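Local coordinates for protein PrgB (Enterococcus faecalis, PDB 6EVU) that promotes aggregation, biofilm formation and conjugation by binding and compacting DNA, probably through this adhesin domain, at residues Thr38-Ile52 against Val102-Gly116. Residues are numbered along the deposited sequence; the frame is centred on the assembly and turned at random.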
# COMPACT_ATOMS: atom_id res chain seq x y z
N THR A 38 19.06 -8.65 -1.96
CA THR A 38 20.44 -9.03 -2.26
C THR A 38 20.97 -8.21 -3.43
O THR A 38 20.24 -7.46 -4.07
CB THR A 38 20.59 -10.51 -2.61
OG1 THR A 38 20.23 -10.73 -3.98
CG2 THR A 38 19.76 -11.38 -1.70
N LYS A 39 22.29 -8.38 -3.68
CA LYS A 39 22.93 -7.72 -4.82
C LYS A 39 22.25 -8.07 -6.13
O LYS A 39 22.30 -7.27 -7.07
CB LYS A 39 24.43 -8.11 -4.88
CG LYS A 39 24.67 -9.63 -4.98
CD LYS A 39 26.05 -10.06 -5.59
CE LYS A 39 26.57 -11.29 -4.82
NZ LYS A 39 27.33 -12.32 -5.60
N ASP A 40 21.54 -9.21 -6.18
CA ASP A 40 20.88 -9.67 -7.39
C ASP A 40 19.37 -9.41 -7.39
O ASP A 40 18.69 -9.79 -8.36
CB ASP A 40 21.13 -11.17 -7.56
CG ASP A 40 22.63 -11.47 -7.68
OD1 ASP A 40 23.28 -10.91 -8.60
OD2 ASP A 40 23.15 -12.23 -6.85
N THR A 41 18.82 -8.80 -6.34
CA THR A 41 17.38 -8.56 -6.31
C THR A 41 17.00 -7.57 -7.41
O THR A 41 17.64 -6.53 -7.58
CB THR A 41 16.93 -8.00 -4.96
OG1 THR A 41 17.23 -8.93 -3.92
CG2 THR A 41 15.38 -7.72 -4.96
N LYS A 42 15.91 -7.87 -8.14
CA LYS A 42 15.46 -7.00 -9.22
C LYS A 42 14.09 -7.48 -9.71
O LYS A 42 13.70 -8.63 -9.48
CB LYS A 42 16.42 -7.01 -10.41
CG LYS A 42 16.43 -8.33 -11.14
CD LYS A 42 17.18 -8.19 -12.47
CE LYS A 42 17.43 -9.53 -13.14
NZ LYS A 42 18.67 -10.25 -12.65
N ILE A 43 13.38 -6.58 -10.40
CA ILE A 43 12.23 -7.01 -11.19
C ILE A 43 12.75 -7.71 -12.44
O ILE A 43 13.53 -7.12 -13.20
CB ILE A 43 11.34 -5.81 -11.57
CG1 ILE A 43 10.69 -5.23 -10.31
CG2 ILE A 43 10.29 -6.26 -12.60
CD1 ILE A 43 9.91 -3.88 -10.56
N SER A 44 12.36 -8.98 -12.64
CA SER A 44 12.75 -9.72 -13.84
C SER A 44 11.78 -9.55 -15.00
O SER A 44 12.21 -9.64 -16.16
CB SER A 44 12.88 -11.21 -13.56
OG SER A 44 11.67 -11.67 -12.96
N SER A 45 10.50 -9.29 -14.71
CA SER A 45 9.55 -9.03 -15.78
C SER A 45 8.32 -8.36 -15.21
O SER A 45 7.99 -8.49 -14.02
CB SER A 45 9.13 -10.31 -16.50
OG SER A 45 8.39 -11.13 -15.62
N ILE A 46 7.61 -7.66 -16.09
CA ILE A 46 6.32 -7.07 -15.80
C ILE A 46 5.39 -7.44 -16.93
O ILE A 46 5.68 -7.09 -18.09
CB ILE A 46 6.38 -5.54 -15.67
CG1 ILE A 46 7.42 -5.16 -14.61
CG2 ILE A 46 4.99 -4.96 -15.38
CD1 ILE A 46 7.64 -3.63 -14.45
N LYS A 47 4.28 -8.11 -16.61
CA LYS A 47 3.41 -8.65 -17.65
C LYS A 47 1.99 -8.21 -17.41
O LYS A 47 1.53 -8.10 -16.25
CB LYS A 47 3.46 -10.20 -17.73
CG LYS A 47 4.78 -10.74 -18.19
CD LYS A 47 4.83 -10.79 -19.71
CE LYS A 47 6.13 -11.40 -20.19
NZ LYS A 47 7.30 -10.51 -19.93
N GLY A 48 1.23 -7.94 -18.51
CA GLY A 48 -0.17 -7.61 -18.37
C GLY A 48 -0.51 -6.15 -18.46
O GLY A 48 -1.70 -5.82 -18.51
N GLY A 49 0.47 -5.25 -18.41
CA GLY A 49 0.16 -3.82 -18.42
C GLY A 49 0.89 -3.08 -19.52
O GLY A 49 1.99 -3.45 -19.93
N LYS A 50 0.24 -2.02 -20.01
CA LYS A 50 0.93 -1.14 -20.95
C LYS A 50 2.01 -0.36 -20.21
O LYS A 50 1.82 -0.02 -19.03
CB LYS A 50 -0.04 -0.16 -21.61
CG LYS A 50 -1.09 -0.74 -22.52
CD LYS A 50 -1.95 0.43 -23.11
CE LYS A 50 -2.81 -0.02 -24.28
NZ LYS A 50 -3.92 -0.89 -23.82
N PHE A 51 3.16 -0.14 -20.86
CA PHE A 51 4.26 0.61 -20.23
C PHE A 51 4.14 2.09 -20.55
O PHE A 51 3.69 2.46 -21.64
CB PHE A 51 5.63 0.11 -20.71
CG PHE A 51 5.93 -1.28 -20.27
CD1 PHE A 51 5.71 -2.35 -21.14
CD2 PHE A 51 6.38 -1.55 -18.96
CE1 PHE A 51 5.96 -3.64 -20.73
CE2 PHE A 51 6.64 -2.86 -18.55
CZ PHE A 51 6.43 -3.90 -19.42
N ILE A 52 4.49 2.93 -19.57
CA ILE A 52 4.58 4.38 -19.75
C ILE A 52 6.04 4.74 -19.96
O ILE A 52 6.90 4.43 -19.13
CB ILE A 52 4.01 5.13 -18.54
CG1 ILE A 52 2.55 4.71 -18.35
CG2 ILE A 52 4.18 6.65 -18.73
CD1 ILE A 52 1.96 5.13 -16.95
N VAL A 102 4.13 2.03 -15.35
CA VAL A 102 3.18 1.10 -15.98
C VAL A 102 1.78 1.67 -15.84
O VAL A 102 1.45 2.29 -14.82
CB VAL A 102 3.26 -0.30 -15.32
CG1 VAL A 102 2.22 -1.27 -15.92
CG2 VAL A 102 4.68 -0.86 -15.43
N LEU A 103 0.92 1.48 -16.87
CA LEU A 103 -0.47 1.94 -16.73
C LEU A 103 -1.30 0.79 -16.18
O LEU A 103 -1.26 -0.32 -16.74
CB LEU A 103 -1.04 2.37 -18.10
CG LEU A 103 -2.44 3.01 -17.97
CD1 LEU A 103 -2.33 4.45 -17.58
CD2 LEU A 103 -3.11 3.01 -19.37
N LEU A 104 -2.07 1.03 -15.10
CA LEU A 104 -3.02 0.03 -14.60
C LEU A 104 -4.41 0.35 -15.11
O LEU A 104 -4.87 1.50 -15.05
CB LEU A 104 -3.08 -0.03 -13.06
CG LEU A 104 -1.72 -0.28 -12.37
CD1 LEU A 104 -2.01 -0.27 -10.86
CD2 LEU A 104 -1.21 -1.60 -12.81
N GLU A 105 -5.09 -0.69 -15.62
CA GLU A 105 -6.41 -0.51 -16.21
C GLU A 105 -7.35 -1.53 -15.60
O GLU A 105 -6.92 -2.61 -15.20
CB GLU A 105 -6.36 -0.69 -17.75
CG GLU A 105 -5.43 0.35 -18.42
CD GLU A 105 -5.39 0.14 -19.91
OE1 GLU A 105 -4.45 -0.52 -20.44
OE2 GLU A 105 -6.34 0.59 -20.56
N LYS A 106 -8.64 -1.19 -15.62
CA LYS A 106 -9.65 -2.10 -15.12
C LYS A 106 -9.56 -3.42 -15.89
O LYS A 106 -9.41 -3.42 -17.12
CB LYS A 106 -11.04 -1.47 -15.31
CG LYS A 106 -12.14 -2.12 -14.45
CD LYS A 106 -11.92 -1.90 -12.97
CE LYS A 106 -12.99 -2.59 -12.08
NZ LYS A 106 -12.85 -4.06 -11.80
N ASN A 107 -9.67 -4.51 -15.14
CA ASN A 107 -9.74 -5.89 -15.61
C ASN A 107 -8.47 -6.38 -16.27
O ASN A 107 -8.52 -7.35 -17.04
CB ASN A 107 -10.92 -6.10 -16.59
CG ASN A 107 -12.24 -5.69 -16.01
OD1 ASN A 107 -12.58 -6.09 -14.88
ND2 ASN A 107 -13.00 -4.86 -16.75
N LYS A 108 -7.33 -5.71 -16.03
CA LYS A 108 -6.05 -6.09 -16.63
C LYS A 108 -5.00 -6.16 -15.51
O LYS A 108 -4.24 -5.20 -15.31
CB LYS A 108 -5.65 -5.08 -17.70
CG LYS A 108 -6.66 -5.08 -18.88
CD LYS A 108 -6.57 -3.86 -19.74
CE LYS A 108 -7.72 -3.91 -20.79
NZ LYS A 108 -8.03 -2.54 -21.42
N PRO A 109 -4.95 -7.28 -14.77
CA PRO A 109 -3.97 -7.42 -13.68
C PRO A 109 -2.56 -7.44 -14.22
O PRO A 109 -2.30 -7.97 -15.30
CB PRO A 109 -4.34 -8.75 -13.01
CG PRO A 109 -5.24 -9.45 -14.01
CD PRO A 109 -5.86 -8.44 -14.91
N VAL A 110 -1.65 -6.79 -13.50
CA VAL A 110 -0.26 -6.65 -13.92
C VAL A 110 0.58 -7.47 -12.96
O VAL A 110 0.52 -7.28 -11.73
CB VAL A 110 0.16 -5.17 -13.92
CG1 VAL A 110 1.66 -5.07 -14.16
CG2 VAL A 110 -0.71 -4.46 -14.98
N THR A 111 1.36 -8.40 -13.49
CA THR A 111 2.18 -9.25 -12.61
C THR A 111 3.61 -8.73 -12.65
O THR A 111 4.24 -8.74 -13.71
CB THR A 111 2.12 -10.72 -13.06
OG1 THR A 111 0.75 -11.19 -13.06
CG2 THR A 111 3.01 -11.63 -12.19
N VAL A 112 4.13 -8.31 -11.48
CA VAL A 112 5.52 -7.88 -11.31
C VAL A 112 6.28 -9.03 -10.64
O VAL A 112 5.97 -9.40 -9.51
CB VAL A 112 5.59 -6.61 -10.44
CG1 VAL A 112 7.07 -6.16 -10.21
CG2 VAL A 112 4.69 -5.50 -11.01
N THR A 113 7.29 -9.57 -11.30
CA THR A 113 8.06 -10.67 -10.74
C THR A 113 9.40 -10.16 -10.22
O THR A 113 10.13 -9.46 -10.93
CB THR A 113 8.28 -11.73 -11.81
OG1 THR A 113 7.00 -12.23 -12.24
CG2 THR A 113 9.10 -12.88 -11.25
N TYR A 114 9.72 -10.50 -8.99
CA TYR A 114 11.05 -10.26 -8.42
C TYR A 114 11.82 -11.57 -8.40
O TYR A 114 11.28 -12.61 -8.00
CB TYR A 114 10.96 -9.73 -6.98
CG TYR A 114 10.35 -8.34 -6.89
CD1 TYR A 114 11.18 -7.24 -6.97
CD2 TYR A 114 8.99 -8.16 -6.66
CE1 TYR A 114 10.67 -5.96 -6.91
CE2 TYR A 114 8.44 -6.88 -6.57
CZ TYR A 114 9.29 -5.77 -6.71
OH TYR A 114 8.84 -4.46 -6.62
N THR A 115 13.11 -11.51 -8.78
CA THR A 115 14.00 -12.64 -8.55
C THR A 115 15.18 -12.18 -7.70
O THR A 115 15.33 -11.00 -7.38
CB THR A 115 14.52 -13.23 -9.87
OG1 THR A 115 15.14 -12.18 -10.61
CG2 THR A 115 13.37 -13.76 -10.68
N GLY A 116 16.00 -13.14 -7.31
CA GLY A 116 17.18 -12.85 -6.52
C GLY A 116 16.91 -12.45 -5.10
O GLY A 116 17.66 -11.64 -4.55
O HOH W 1 17.76 -11.87 -10.12
O HOH W 2 5.88 -10.95 -14.38
O HOH W 3 -3.56 -7.83 -17.78
O HOH W 4 -2.42 -1.63 -19.04
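The Tyr114 ring meets Ile43 obliquely, with CE1 3.5 Å from Ile43 CG1, while Phe131 packs against it edge-to-face and Tyr114 OH hydrogen-bonds to Ser150 O. Phe51 has Gly49 O over one face, offset toward the rim, and Val102 CG2 obliquely near its CD2 at 4.0 Å. Tyr114 belongs to the interior of a beta-sandwich in the glucan-binding protein C domain; Phe51 is less deeply covered. Strand 42-47 pairs antiparallel with 110-115 in one sheet, and 50-51 with 99-104 in the other, so both segments pass from one sheet to the other together.

Beta-branched Ile and Val fill the buried face. With chi1 at -56°, Ile46 has CG1 beside the backbone N and CG2 anti to it, and CG2 reaches Val110 CG1 at 3.5 Å; Ile43 CD1 packs on Val112 CG1. Ser, Thr and Lys suit the face reached by water: one water joins Ser45 OG, Thr113 OG1 and Thr111 O.

A beta bulge sets Ser44 and Ser45 opposite Thr113: Ser44 N donates to Thr113 O at 2.9 Å, and Thr113 N bonds straight to Ser45 O, whereas the buried Ser45 N finds no partner. At the crossing, a CB on Gly48 would press on Pro109 O and the preceding carbonyl oxygen, and one on Gly49 would collide with Val102 and Val110. Nearby, Lys50 NZ makes a weak salt bridge to Glu105 OE1 at 3.4 Å, extended by a long one from Lys108.

At the far end Gly116, with positive phi, sets its CA close to Asp40 O, where a CB would run into that oxygen. Its carbonyl oxygen accepts two bonds, from Thr38 OG1 at 2.8 Å and from Thr41 OG1, which sits 48° out of the carbonyl plane.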